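Local coordinates for protein L-talarate/Galactarate Dehydratase (Salmonella typhimurium, PDB 2PP0) that dehydrates L-talarate and galactarate to 5-keto-4-deoxy-D-glucarate with the help of a magnesium ion, and interconverts the two sugar acids by epimerization, at residues Gln299-Arg304 against Glu332-Leu337; Ile135-Trp140 against Gly306-Phe311; Pro327-Glu332 against Phe350-Pro355; Asp160-Tyr165 against Leu343-Glu348. All blocks are in the same frame, centred on the assembly; numbering follows the deposited sequence.

Contact 1. Residues Gln299-Arg304 against Glu332-Leu337; sequences QPDAPR and EVHLHL
The CA atoms of Ala302 and His334 lie 7.5 Å apart, the closest CA pair between the turn that opens helix 302-305 and the side of helix 331-339. His334 bridges this gap. Its first torsion of -60° sets CG anti to the carbonyl carbon, and the imidazole reaches forward with one edge aimed at Ala302 N, which lies close to the ring plane. A residue as small as alanine is consistent with so close an approach of the ring. Ala302 CB packs against two aliphatic tips, 4.0 Å from Leu337 CD1 and 4.4 Å from Val333 CG1. Pro303 comes toward His334 from the opposite direction. Proline has no N-H, which suits the first turn of a helix, where that N-H would have no helical acceptor. Asp301 turns its CB away from helix 331-339. It is the N-cap of the short helix, where OD1 accepts from Arg304 N, although the modelled place of OD1 is less sure. Its OD2 is shared by Tyr80 OH and His328 ND1. This is the histidine-aspartate dyad of the mandelate racemase family, in which Asp301 is thought to raise the basicity of catalytic His328.

Contact 2. Residues Ile135-Trp140 against Gly306-Phe311; sequences IDIALW and GGISPF
Asp136 reaches from the flank of helix 127-146 to the start of helix 308-320, and here the contact is tightest. OD2 accepts from Ser309 N at 2.9 Å, almost straight at 174° but tilted out of the carboxylate plane, while OD1 takes the Ser309 hydroxyl on its syn lone pair at 2.5 Å. The hydroxyl accepts in turn from Trp140 NE1, 3.1 Å from OG and nearly in the indole plane, so Ser309 serves as a relay between acid and ring. A carboxylate suits this helix start, where its charge probably gains from the helix dipole. Gly307, the N-cap, lets it come so near by having no side chain, and its phi of 118° is one that glycine adopts easily. Ile308 lays CG2 over the indole face, 3.6 Å from the centroid of the five-membered ring. This tight, polar end is the one nearer solvent, with Trp140 and Ser309 partly exposed. The Ile137 side is buried but looser: its side chain crosses that of Ile308 at about a right angle, their CG1 atoms 4.0 Å apart. Helix 108-118 packs on Asp136 and Ser309, strand 57-69 lies behind Ile135 and Leu139, and helix 151-155 touches Trp140 and Ile308.

Contact 3. Residues Pro327-Glu332 against Phe350-Pro355; sequences PHFAME and FEWLNP
Phe329 has its CG anti to the backbone N (chi1 -163°), while Phe350 has its CG anti to the carbonyl carbon (chi1 -77°), and these torsions bring the two rings together in a T-shaped pair. The edge of Phe329 stands on the face of Phe350 with the planes at 89° and the centroids 5.1 Å apart. Trp352 joins at an oblique angle, its CE3 3.9 Å from Phe329 CE1, completing an aromatic cluster. Leu353, suitably branched, comes from the opposite direction, its CG 3.9 Å from Phe329 CZ. Polar groups meet beside this cluster through one water, which donates to Phe350 O at 2.6 Å, accepts from Leu353 N at 2.9 Å and reaches Glu332 OE2 weakly. Met331, with its long flexible chain, brings CE to 3.4 Å from Phe350 O. Both phenylalanine rings also make cation-pi contacts with substrate-binding Lys82. Aromatic rings can probably hold its ammonium group without an opposing charge, consistent with leaving it to attract the dicarboxylate substrate.

Contact 4. Residues Asp160-Tyr165 against Leu343-Glu348; sequences DSVQCY and LEPWLE
Strands 161-166 and 346-349 pair in parallel where the first and last strands of the family's (beta/alpha)7beta-barrel meet. In the backbone ladder, Leu347 N donates to Gln163 O at 2.8 Å and Leu347 O accepts from Tyr165 N at 3.0 Å, accompanied by a CA-H...O contact from Cys164 CA to Leu347 O. On the face bearing Trp346 and Glu348, CH-pi contacts set Gln163 CB over the six-membered ring of Trp346, 3.9 Å from its centroid, and Glu348 CA 4.0 Å from that of Tyr165. Tyr165 gets there with CG between backbone N and carbonyl carbon (chi1 73°). On the other face Val162 CG1 touches Leu347 CB at 3.8 Å, both side chains facing Leu335. Among polar contacts, Glu348 OE2 forms a salt bridge with Lys195, OE1 accepts from Phe329 N, and Tyr165 OH bonds Lys195. At the splayed end Glu344 OE2 is salt-bridged to Arg367, and a water accepts from Gln163 N at 3.0 Å and donates to Glu344 OE2 and Pro345 O, both at 2.7 Å.

All four contacts are buried but differ in depth. Contact 1 lies almost at the centre of the chain, and contact 3 shares Glu332 and helix 331-339 with it; His328 and Asp301 tie the two together at the active site. Contact 4 closes the barrel, and Glu348 connects it to contact 3. Contact 2, about 20 Å from contact 4 between centres, joins a helix of the N-terminal domain to the barrel domain. Its chemistry is that of a buried carboxylate network, whereas contact 4 relies on a parallel strand ladder and CH-pi contacts, contact 3 on aromatic rings and contact 1 on a histidine edge. Contact 3 also meets the second subunit, through Glu351, Trp352 and Asn354.

Contact 1. Residues Gln299-Arg304 against Glu332-Leu337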
loop_
_atom_site.group_PDB
_atom_site.type_symbol
_atom_site.label_atom_id
_atom_site.label_comp_id
_atom_site.label_asym_id
_atom_site.label_seq_id
_atom_site.Cartn_x
_atom_site.Cartn_y
_atom_site.Cartn_z
ATOM N N GLN B 299 -0.661 -15.452 9.496
ATOM C CA GLN B 299 -0.495 -14.796 10.786
ATOM C C GLN B 299 0.803 -14.018 10.966
ATOM O O GLN B 299 1.727 -14.469 11.656
ATOM C CB GLN B 299 -0.630 -15.834 11.893
ATOM C CG GLN B 299 -1.947 -16.581 11.817
ATOM C CD GLN B 299 -2.050 -17.682 12.839
ATOM O OE1 GLN B 299 -1.306 -18.667 12.784
ATOM N NE2 GLN B 299 -2.969 -17.525 13.786
ATOM N N PRO B 300 0.887 -12.831 10.353
ATOM C CA PRO B 300 2.104 -12.041 10.493
ATOM C C PRO B 300 2.110 -11.284 11.821
ATOM O O PRO B 300 1.078 -11.144 12.482
ATOM C CB PRO B 300 2.068 -11.137 9.268
ATOM C CG PRO B 300 0.594 -10.881 9.090
ATOM C CD PRO B 300 -0.068 -12.199 9.418
ATOM N N ASP B 301 3.293 -10.818 12.203
ATOM C CA ASP B 301 3.506 -10.099 13.453
ATOM C C ASP B 301 4.279 -8.850 13.035
ATOM O O ASP B 301 5.434 -8.947 12.635
ATOM C CB ASP B 301 4.346 -10.996 14.375
ATOM C CG ASP B 301 4.625 -10.372 15.727
ATOM O OD1 ASP B 301 5.140 -9.240 15.766
ATOM O OD2 ASP B 301 4.345 -11.034 16.753
ATOM N N ALA B 302 3.645 -7.682 13.104
ATOM C CA ALA B 302 4.315 -6.454 12.680
ATOM C C ALA B 302 5.659 -6.247 13.372
ATOM O O ALA B 302 6.657 -5.948 12.719
ATOM C CB ALA B 302 3.402 -5.236 12.902
ATOM N N PRO B 303 5.703 -6.371 14.707
ATOM C CA PRO B 303 7.002 -6.178 15.363
ATOM C C PRO B 303 8.068 -7.123 14.784
ATOM O O PRO B 303 9.172 -6.700 14.455
ATOM C CB PRO B 303 6.689 -6.478 16.830
ATOM C CG PRO B 303 5.271 -5.951 16.968
ATOM C CD PRO B 303 4.617 -6.485 15.700
ATOM N N ARG B 304 7.705 -8.390 14.617
ATOM C CA ARG B 304 8.627 -9.398 14.100
ATOM C C ARG B 304 9.051 -9.310 12.643
ATOM O O ARG B 304 10.166 -9.713 12.309
ATOM C CB ARG B 304 8.064 -10.789 14.347
ATOM C CG ARG B 304 8.237 -11.251 15.765
ATOM C CD ARG B 304 7.961 -12.726 15.888
ATOM N NE ARG B 304 8.261 -13.189 17.234
ATOM C CZ ARG B 304 7.522 -14.071 17.893
ATOM N NH1 ARG B 304 6.439 -14.581 17.318
ATOM N NH2 ARG B 304 7.859 -14.435 19.125
ATOM N N GLU B 332 -2.546 -3.985 20.127
ATOM C CA GLU B 332 -2.493 -2.525 20.160
ATOM C C GLU B 332 -2.118 -1.980 18.785
ATOM O O GLU B 332 -2.480 -0.856 18.424
ATOM C CB GLU B 332 -1.479 -2.051 21.207
ATOM C CG GLU B 332 -1.853 -2.365 22.670
ATOM C CD GLU B 332 -1.798 -3.851 23.020
ATOM O OE1 GLU B 332 -1.153 -4.633 22.283
ATOM O OE2 GLU B 332 -2.389 -4.239 24.052
ATOM N N VAL B 333 -1.389 -2.784 18.017
ATOM C CA VAL B 333 -0.989 -2.394 16.672
ATOM C C VAL B 333 -1.814 -3.139 15.625
ATOM O O VAL B 333 -2.294 -2.544 14.658
ATOM C CB VAL B 333 0.503 -2.700 16.413
ATOM C CG1 VAL B 333 0.850 -2.379 14.973
ATOM C CG2 VAL B 333 1.380 -1.891 17.373
ATOM N N HIS B 334 -1.987 -4.440 15.821
ATOM C CA HIS B 334 -2.727 -5.245 14.859
ATOM C C HIS B 334 -4.219 -4.941 14.728
ATOM O O HIS B 334 -4.841 -5.338 13.742
ATOM C CB HIS B 334 -2.517 -6.734 15.146
ATOM C CG HIS B 334 -1.083 -7.162 15.075
ATOM N ND1 HIS B 334 -0.246 -6.791 14.045
ATOM C CD2 HIS B 334 -0.339 -7.937 15.900
ATOM C CE1 HIS B 334 0.950 -7.316 14.238
ATOM N NE2 HIS B 334 0.921 -8.016 15.356
ATOM N N LEU B 335 -4.804 -4.253 15.705
ATOM C CA LEU B 335 -6.225 -3.915 15.605
ATOM C C LEU B 335 -6.414 -3.020 14.386
ATOM O O LEU B 335 -7.341 -3.207 13.601
ATOM C CB LEU B 335 -6.716 -3.175 16.853
ATOM C CG LEU B 335 -8.142 -2.596 16.775
ATOM C CD1 LEU B 335 -9.161 -3.709 16.662
ATOM C CD2 LEU B 335 -8.428 -1.761 18.012
ATOM N N HIS B 336 -5.512 -2.056 14.228
ATOM C CA HIS B 336 -5.561 -1.111 13.118
ATOM C C HIS B 336 -5.277 -1.776 11.780
ATOM O O HIS B 336 -5.933 -1.481 10.783
ATOM C CB HIS B 336 -4.542 0.010 13.344
ATOM C CG HIS B 336 -4.800 0.818 14.577
ATOM N ND1 HIS B 336 -5.764 1.800 14.634
ATOM C CD2 HIS B 336 -4.251 0.755 15.814
ATOM C CE1 HIS B 336 -5.800 2.307 15.853
ATOM N NE2 HIS B 336 -4.891 1.691 16.589
ATOM N N LEU B 337 -4.287 -2.666 11.763
ATOM C CA LEU B 337 -3.907 -3.360 10.541
ATOM C C LEU B 337 -4.987 -4.339 10.087
ATOM O O LEU B 337 -5.293 -4.426 8.900
ATOM C CB LEU B 337 -2.569 -4.096 10.747
ATOM C CG LEU B 337 -1.395 -3.188 11.144
ATOM C CD1 LEU B 337 -0.130 -4.016 11.388
ATOM C CD2 LEU B 337 -1.159 -2.170 10.037
#

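Contact 2. Residues Ile135-Trp140 against Gly306-Phe311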
loop_
_atom_site.group_PDB
_atom_site.type_symbol
_atom_site.label_atom_id
_atom_site.label_comp_id
_atom_site.label_asym_id
_atom_site.label_seq_id
_atom_site.Cartn_x
_atom_site.Cartn_y
_atom_site.Cartn_z
ATOM N N ILE B 135 10.693 2.076 15.290
ATOM C CA ILE B 135 10.818 3.323 14.554
ATOM C C ILE B 135 9.779 3.433 13.436
ATOM O O ILE B 135 9.082 4.452 13.324
ATOM C CB ILE B 135 12.245 3.455 13.988
ATOM C CG1 ILE B 135 13.235 3.594 15.152
ATOM C CG2 ILE B 135 12.343 4.653 13.059
ATOM C CD1 ILE B 135 14.699 3.422 14.762
ATOM N N ASP B 136 9.669 2.386 12.624
ATOM C CA ASP B 136 8.712 2.362 11.523
ATOM C C ASP B 136 7.296 2.572 12.056
ATOM O O ASP B 136 6.525 3.359 11.505
ATOM C CB ASP B 136 8.778 1.016 10.783
ATOM C CG ASP B 136 7.795 0.936 9.615
ATOM O OD1 ASP B 136 8.061 1.556 8.567
ATOM O OD2 ASP B 136 6.755 0.256 9.744
ATOM N N ILE B 137 6.967 1.860 13.129
ATOM C CA ILE B 137 5.651 1.943 13.742
ATOM C C ILE B 137 5.400 3.355 14.297
ATOM O O ILE B 137 4.305 3.902 14.137
ATOM C CB ILE B 137 5.503 0.863 14.846
ATOM C CG1 ILE B 137 5.481 -0.533 14.195
ATOM C CG2 ILE B 137 4.229 1.074 15.644
ATOM C CD1 ILE B 137 5.391 -1.690 15.202
ATOM N N ALA B 138 6.416 3.945 14.921
ATOM C CA ALA B 138 6.288 5.295 15.469
ATOM C C ALA B 138 6.037 6.296 14.340
ATOM O O ALA B 138 5.275 7.249 14.505
ATOM C CB ALA B 138 7.557 5.682 16.243
ATOM N N LEU B 139 6.680 6.080 13.194
ATOM C CA LEU B 139 6.494 6.972 12.060
ATOM C C LEU B 139 5.066 6.876 11.523
ATOM O O LEU B 139 4.491 7.884 11.116
ATOM C CB LEU B 139 7.508 6.659 10.958
ATOM C CG LEU B 139 8.960 7.022 11.284
ATOM C CD1 LEU B 139 9.850 6.640 10.107
ATOM C CD2 LEU B 139 9.070 8.524 11.572
ATOM N N TRP B 140 4.489 5.676 11.521
ATOM C CA TRP B 140 3.107 5.519 11.067
ATOM C C TRP B 140 2.144 6.155 12.080
ATOM O O TRP B 140 1.119 6.741 11.700
ATOM C CB TRP B 140 2.753 4.043 10.880
ATOM C CG TRP B 140 3.153 3.503 9.541
ATOM C CD1 TRP B 140 4.251 2.738 9.247
ATOM C CD2 TRP B 140 2.461 3.705 8.304
ATOM N NE1 TRP B 140 4.281 2.451 7.897
ATOM C CE2 TRP B 140 3.193 3.033 7.296
ATOM C CE3 TRP B 140 1.290 4.391 7.947
ATOM C CZ2 TRP B 140 2.792 3.028 5.957
ATOM C CZ3 TRP B 140 0.889 4.387 6.611
ATOM C CH2 TRP B 140 1.640 3.710 5.634
ATOM N N GLY B 306 9.392 -6.506 10.898
ATOM C CA GLY B 306 10.043 -5.258 10.555
ATOM C C GLY B 306 9.172 -4.012 10.645
ATOM O O GLY B 306 9.622 -2.937 10.264
ATOM N N GLY B 307 7.937 -4.153 11.129
ATOM C CA GLY B 307 7.059 -2.999 11.282
ATOM C C GLY B 307 5.775 -3.014 10.465
ATOM O O GLY B 307 5.408 -4.018 9.858
ATOM N N ILE B 308 5.083 -1.881 10.443
ATOM C CA ILE B 308 3.839 -1.769 9.684
ATOM C C ILE B 308 4.096 -1.804 8.175
ATOM O O ILE B 308 3.355 -2.440 7.430
ATOM C CB ILE B 308 3.084 -0.458 10.066
ATOM C CG1 ILE B 308 2.516 -0.592 11.485
ATOM C CG2 ILE B 308 1.971 -0.164 9.061
ATOM C CD1 ILE B 308 2.032 0.720 12.089
ATOM N N SER B 309 5.152 -1.140 7.722
ATOM C CA SER B 309 5.459 -1.106 6.292
ATOM C C SER B 309 5.538 -2.504 5.657
ATOM O O SER B 309 4.864 -2.770 4.657
ATOM C CB SER B 309 6.752 -0.327 6.060
ATOM O OG SER B 309 6.620 0.993 6.578
ATOM N N PRO B 310 6.366 -3.409 6.212
ATOM C CA PRO B 310 6.424 -4.743 5.602
ATOM C C PRO B 310 5.146 -5.553 5.874
ATOM O O PRO B 310 4.766 -6.407 5.075
ATOM C CB PRO B 310 7.675 -5.370 6.239
ATOM C CG PRO B 310 7.798 -4.644 7.562
ATOM C CD PRO B 310 7.470 -3.222 7.174
ATOM N N PHE B 311 4.486 -5.278 6.997
ATOM C CA PHE B 311 3.251 -5.983 7.335
ATOM C C PHE B 311 2.193 -5.666 6.270
ATOM O O PHE B 311 1.390 -6.529 5.893
ATOM C CB PHE B 311 2.759 -5.552 8.727
ATOM C CG PHE B 311 1.565 -6.326 9.229
ATOM C CD1 PHE B 311 1.696 -7.238 10.271
ATOM C CD2 PHE B 311 0.301 -6.132 8.668
ATOM C CE1 PHE B 311 0.588 -7.945 10.750
ATOM C CE2 PHE B 311 -0.812 -6.833 9.137
ATOM C CZ PHE B 311 -0.672 -7.740 10.179
#

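Contact 3. Residues Pro327-Glu332 against Phe350-Pro355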
loop_
_atom_site.group_PDB
_atom_site.type_symbol
_atom_site.label_atom_id
_atom_site.label_comp_id
_atom_site.label_asym_id
_atom_site.label_seq_id
_atom_site.Cartn_x
_atom_site.Cartn_y
_atom_site.Cartn_z
ATOM N N PRO B 327 -3.436 -11.721 12.662
ATOM C CA PRO B 327 -2.166 -11.238 13.216
ATOM C C PRO B 327 -1.875 -11.829 14.593
ATOM O O PRO B 327 -2.789 -12.151 15.359
ATOM C CB PRO B 327 -2.360 -9.723 13.284
ATOM C CG PRO B 327 -3.394 -9.446 12.231
ATOM C CD PRO B 327 -4.353 -10.595 12.405
ATOM N N HIS B 328 -0.595 -11.957 14.911
ATOM C CA HIS B 328 -0.203 -12.517 16.194
ATOM C C HIS B 328 0.184 -11.468 17.229
ATOM O O HIS B 328 0.954 -10.550 16.936
ATOM C CB HIS B 328 0.960 -13.494 15.994
ATOM C CG HIS B 328 1.680 -13.844 17.257
ATOM N ND1 HIS B 328 2.796 -13.161 17.690
ATOM C CD2 HIS B 328 1.427 -14.785 18.196
ATOM C CE1 HIS B 328 3.200 -13.667 18.842
ATOM N NE2 HIS B 328 2.386 -14.653 19.171
ATOM N N PHE B 329 -0.368 -11.605 18.433
ATOM C CA PHE B 329 -0.032 -10.710 19.539
ATOM C C PHE B 329 -0.281 -9.237 19.209
ATOM O O PHE B 329 -1.124 -8.910 18.371
ATOM C CB PHE B 329 1.447 -10.943 19.898
ATOM C CG PHE B 329 1.863 -10.423 21.254
ATOM C CD1 PHE B 329 1.105 -10.690 22.390
ATOM C CD2 PHE B 329 3.064 -9.733 21.400
ATOM C CE1 PHE B 329 1.545 -10.282 23.656
ATOM C CE2 PHE B 329 3.513 -9.323 22.654
ATOM C CZ PHE B 329 2.751 -9.599 23.786
ATOM N N ALA B 330 0.451 -8.365 19.898
ATOM C CA ALA B 330 0.387 -6.912 19.738
ATOM C C ALA B 330 -0.932 -6.360 19.185
ATOM O O ALA B 330 -0.935 -5.667 18.166
ATOM C CB ALA B 330 1.551 -6.450 18.864
ATOM N N MET B 331 -2.043 -6.646 19.863
ATOM C CA MET B 331 -3.343 -6.163 19.402
ATOM C C MET B 331 -3.396 -4.637 19.340
ATOM O O MET B 331 -4.177 -4.065 18.573
ATOM C CB MET B 331 -4.480 -6.708 20.291
ATOM C CG MET B 331 -4.343 -6.440 21.786
ATOM S SD MET B 331 -5.695 -7.163 22.768
ATOM C CE MET B 331 -5.556 -6.167 24.253
ATOM N N GLU B 332 -2.546 -3.985 20.127
ATOM C CA GLU B 332 -2.493 -2.525 20.160
ATOM C C GLU B 332 -2.118 -1.980 18.785
ATOM O O GLU B 332 -2.480 -0.856 18.424
ATOM C CB GLU B 332 -1.479 -2.051 21.207
ATOM C CG GLU B 332 -1.853 -2.365 22.670
ATOM C CD GLU B 332 -1.798 -3.851 23.020
ATOM O OE1 GLU B 332 -1.153 -4.633 22.283
ATOM O OE2 GLU B 332 -2.389 -4.239 24.052
ATOM N N PHE B 350 -4.384 -10.749 24.551
ATOM C CA PHE B 350 -3.489 -11.002 25.676
ATOM C C PHE B 350 -3.675 -9.733 26.514
ATOM O O PHE B 350 -3.893 -8.656 25.957
ATOM C CB PHE B 350 -2.015 -11.058 25.257
ATOM C CG PHE B 350 -1.599 -12.338 24.589
ATOM C CD1 PHE B 350 -1.854 -12.555 23.239
ATOM C CD2 PHE B 350 -0.888 -13.304 25.299
ATOM C CE1 PHE B 350 -1.403 -13.711 22.606
ATOM C CE2 PHE B 350 -0.435 -14.464 24.672
ATOM C CZ PHE B 350 -0.691 -14.665 23.323
ATOM N N GLU B 351 -3.584 -9.844 27.833
ATOM C CA GLU B 351 -3.728 -8.669 28.687
ATOM C C GLU B 351 -2.338 -8.175 29.082
ATOM O O GLU B 351 -2.181 -7.096 29.656
ATOM C CB GLU B 351 -4.518 -9.021 29.954
ATOM C CG GLU B 351 -3.835 -10.052 30.849
ATOM C CD GLU B 351 -4.236 -11.484 30.529
ATOM O OE1 GLU B 351 -4.282 -11.853 29.337
ATOM O OE2 GLU B 351 -4.497 -12.248 31.482
ATOM N N TRP B 352 -1.335 -8.977 28.749
ATOM C CA TRP B 352 0.056 -8.694 29.075
ATOM C C TRP B 352 0.528 -7.258 28.913
ATOM O O TRP B 352 1.185 -6.716 29.799
ATOM C CB TRP B 352 0.969 -9.603 28.250
ATOM C CG TRP B 352 0.763 -11.069 28.495
ATOM C CD1 TRP B 352 -0.136 -11.647 29.349
ATOM C CD2 TRP B 352 1.470 -12.142 27.869
ATOM N NE1 TRP B 352 -0.033 -13.018 29.290
ATOM C CE2 TRP B 352 0.946 -13.348 28.388
ATOM C CE3 TRP B 352 2.497 -12.204 26.918
ATOM C CZ2 TRP B 352 1.414 -14.601 27.987
ATOM C CZ3 TRP B 352 2.962 -13.449 26.518
ATOM C CH2 TRP B 352 2.419 -14.631 27.054
ATOM N N LEU B 353 0.204 -6.644 27.781
ATOM C CA LEU B 353 0.647 -5.281 27.514
ATOM C C LEU B 353 -0.244 -4.172 28.072
ATOM O O LEU B 353 0.136 -3.003 28.034
ATOM C CB LEU B 353 0.820 -5.083 26.001
ATOM C CG LEU B 353 1.684 -6.138 25.292
ATOM C CD1 LEU B 353 1.856 -5.762 23.825
ATOM C CD2 LEU B 353 3.047 -6.246 25.975
ATOM N N ASN B 354 -1.417 -4.528 28.591
ATOM C CA ASN B 354 -2.341 -3.526 29.134
ATOM C C ASN B 354 -1.682 -2.464 30.012
ATOM O O ASN B 354 -1.902 -1.275 29.813
ATOM C CB ASN B 354 -3.473 -4.189 29.934
ATOM C CG ASN B 354 -4.467 -4.906 29.054
ATOM O OD1 ASN B 354 -4.529 -4.669 27.846
ATOM N ND2 ASN B 354 -5.268 -5.782 29.655
ATOM N N PRO B 355 -0.861 -2.878 30.994
ATOM C CA PRO B 355 -0.196 -1.917 31.881
ATOM C C PRO B 355 0.831 -0.965 31.259
ATOM O O PRO B 355 1.253 -0.004 31.900
ATOM C CB PRO B 355 0.415 -2.810 32.965
ATOM C CG PRO B 355 0.654 -4.102 32.251
ATOM C CD PRO B 355 -0.585 -4.263 31.420
HETATM O O HOH W 1 -1.909 -7.007 25.798
#

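Contact 4. Residues Asp160-Tyr165 against Leu343-Glu348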
loop_
_atom_site.group_PDB
_atom_site.type_symbol
_atom_site.label_atom_id
_atom_site.label_comp_id
_atom_site.label_asym_id
_atom_site.label_seq_id
_atom_site.Cartn_x
_atom_site.Cartn_y
_atom_site.Cartn_z
ATOM N N ASP B 160 -15.106 -1.237 11.671
ATOM C CA ASP B 160 -14.884 -0.378 12.837
ATOM C C ASP B 160 -14.505 -1.161 14.092
ATOM O O ASP B 160 -14.185 -0.566 15.124
ATOM C CB ASP B 160 -16.137 0.447 13.144
ATOM C CG ASP B 160 -16.600 1.272 11.961
ATOM O OD1 ASP B 160 -15.769 1.999 11.372
ATOM O OD2 ASP B 160 -17.803 1.193 11.630
ATOM N N SER B 161 -14.575 -2.485 14.001
ATOM C CA SER B 161 -14.223 -3.365 15.108
ATOM C C SER B 161 -13.767 -4.698 14.512
ATOM O O SER B 161 -14.059 -4.992 13.351
ATOM C CB SER B 161 -15.424 -3.581 16.040
ATOM O OG SER B 161 -16.483 -4.252 15.383
ATOM N N VAL B 162 -13.056 -5.500 15.301
ATOM C CA VAL B 162 -12.555 -6.782 14.815
ATOM C C VAL B 162 -12.871 -7.945 15.757
ATOM O O VAL B 162 -12.733 -7.815 16.975
ATOM C CB VAL B 162 -11.015 -6.720 14.613
ATOM C CG1 VAL B 162 -10.492 -8.057 14.097
ATOM C CG2 VAL B 162 -10.661 -5.609 13.634
ATOM N N GLN B 163 -13.292 -9.076 15.187
ATOM C CA GLN B 163 -13.592 -10.278 15.974
ATOM C C GLN B 163 -12.348 -10.547 16.810
ATOM O O GLN B 163 -11.238 -10.487 16.293
ATOM C CB GLN B 163 -13.802 -11.499 15.077
ATOM C CG GLN B 163 -14.925 -11.429 14.085
ATOM C CD GLN B 163 -14.955 -12.664 13.207
ATOM O OE1 GLN B 163 -13.992 -12.959 12.495
ATOM N NE2 GLN B 163 -16.055 -13.396 13.257
ATOM N N CYS B 164 -12.531 -10.883 18.080
ATOM C CA CYS B 164 -11.397 -11.123 18.960
ATOM C C CYS B 164 -11.513 -12.439 19.737
ATOM O O CYS B 164 -12.591 -12.788 20.224
ATOM C CB CYS B 164 -11.279 -9.939 19.931
ATOM S SG CYS B 164 -9.783 -9.875 20.936
ATOM N N TYR B 165 -10.401 -13.169 19.836
ATOM C CA TYR B 165 -10.368 -14.422 20.579
ATOM C C TYR B 165 -9.282 -14.306 21.652
ATOM O O TYR B 165 -8.347 -13.515 21.513
ATOM C CB TYR B 165 -10.083 -15.605 19.634
ATOM C CG TYR B 165 -8.656 -15.708 19.126
ATOM C CD1 TYR B 165 -7.675 -16.376 19.866
ATOM C CD2 TYR B 165 -8.287 -15.141 17.908
ATOM C CE1 TYR B 165 -6.359 -16.476 19.405
ATOM C CE2 TYR B 165 -6.977 -15.231 17.435
ATOM C CZ TYR B 165 -6.019 -15.902 18.189
ATOM O OH TYR B 165 -4.728 -15.998 17.721
ATOM N N LEU B 343 -10.611 -8.983 3.730
ATOM C CA LEU B 343 -11.404 -10.139 4.155
ATOM C C LEU B 343 -11.541 -10.108 5.680
ATOM O O LEU B 343 -10.695 -9.538 6.365
ATOM C CB LEU B 343 -10.745 -11.442 3.685
ATOM C CG LEU B 343 -10.565 -11.557 2.163
ATOM C CD1 LEU B 343 -10.059 -12.949 1.808
ATOM C CD2 LEU B 343 -11.893 -11.290 1.455
ATOM N N GLU B 344 -12.611 -10.701 6.205
ATOM C CA GLU B 344 -12.875 -10.699 7.649
ATOM C C GLU B 344 -11.744 -11.385 8.433
ATOM O O GLU B 344 -11.514 -12.585 8.283
ATOM C CB GLU B 344 -14.223 -11.389 7.926
ATOM C CG GLU B 344 -14.839 -11.149 9.312
ATOM C CD GLU B 344 -15.478 -9.766 9.478
ATOM O OE1 GLU B 344 -16.120 -9.277 8.526
ATOM O OE2 GLU B 344 -15.356 -9.174 10.573
ATOM N N PRO B 345 -11.026 -10.619 9.279
ATOM C CA PRO B 345 -9.913 -11.121 10.091
ATOM C C PRO B 345 -10.263 -11.406 11.553
ATOM O O PRO B 345 -11.381 -11.158 12.004
ATOM C CB PRO B 345 -8.906 -9.993 9.984
ATOM C CG PRO B 345 -9.813 -8.795 10.165
ATOM C CD PRO B 345 -11.041 -9.142 9.297
ATOM N N TRP B 346 -9.278 -11.926 12.281
ATOM C CA TRP B 346 -9.410 -12.231 13.704
ATOM C C TRP B 346 -8.289 -11.519 14.462
ATOM O O TRP B 346 -7.170 -11.405 13.954
ATOM C CB TRP B 346 -9.281 -13.731 13.959
ATOM C CG TRP B 346 -10.555 -14.493 13.836
ATOM C CD1 TRP B 346 -11.034 -15.125 12.726
ATOM C CD2 TRP B 346 -11.508 -14.727 14.877
ATOM N NE1 TRP B 346 -12.226 -15.745 13.013
ATOM C CE2 TRP B 346 -12.542 -15.516 14.327
ATOM C CE3 TRP B 346 -11.589 -14.347 16.223
ATOM C CZ2 TRP B 346 -13.646 -15.935 15.079
ATOM C CZ3 TRP B 346 -12.687 -14.764 16.972
ATOM C CH2 TRP B 346 -13.699 -15.551 16.396
ATOM N N LEU B 347 -8.592 -11.049 15.670
ATOM C CA LEU B 347 -7.608 -10.364 16.507
ATOM C C LEU B 347 -7.347 -11.236 17.733
ATOM O O LEU B 347 -8.276 -11.779 18.327
ATOM C CB LEU B 347 -8.129 -8.987 16.949
ATOM C CG LEU B 347 -7.121 -8.034 17.615
ATOM C CD1 LEU B 347 -6.107 -7.580 16.585
ATOM C CD2 LEU B 347 -7.841 -6.820 18.204
ATOM N N GLU B 348 -6.080 -11.355 18.112
ATOM C CA GLU B 348 -5.680 -12.175 19.247
ATOM C C GLU B 348 -5.517 -11.350 20.511
ATOM O O GLU B 348 -4.856 -10.309 20.515
ATOM C CB GLU B 348 -4.374 -12.902 18.905
ATOM C CG GLU B 348 -3.726 -13.641 20.063
ATOM C CD GLU B 348 -2.543 -14.481 19.615
ATOM O OE1 GLU B 348 -1.732 -13.983 18.793
ATOM O OE2 GLU B 348 -2.425 -15.634 20.092
HETATM O O HOH W 2 -13.251 -9.272 12.227
#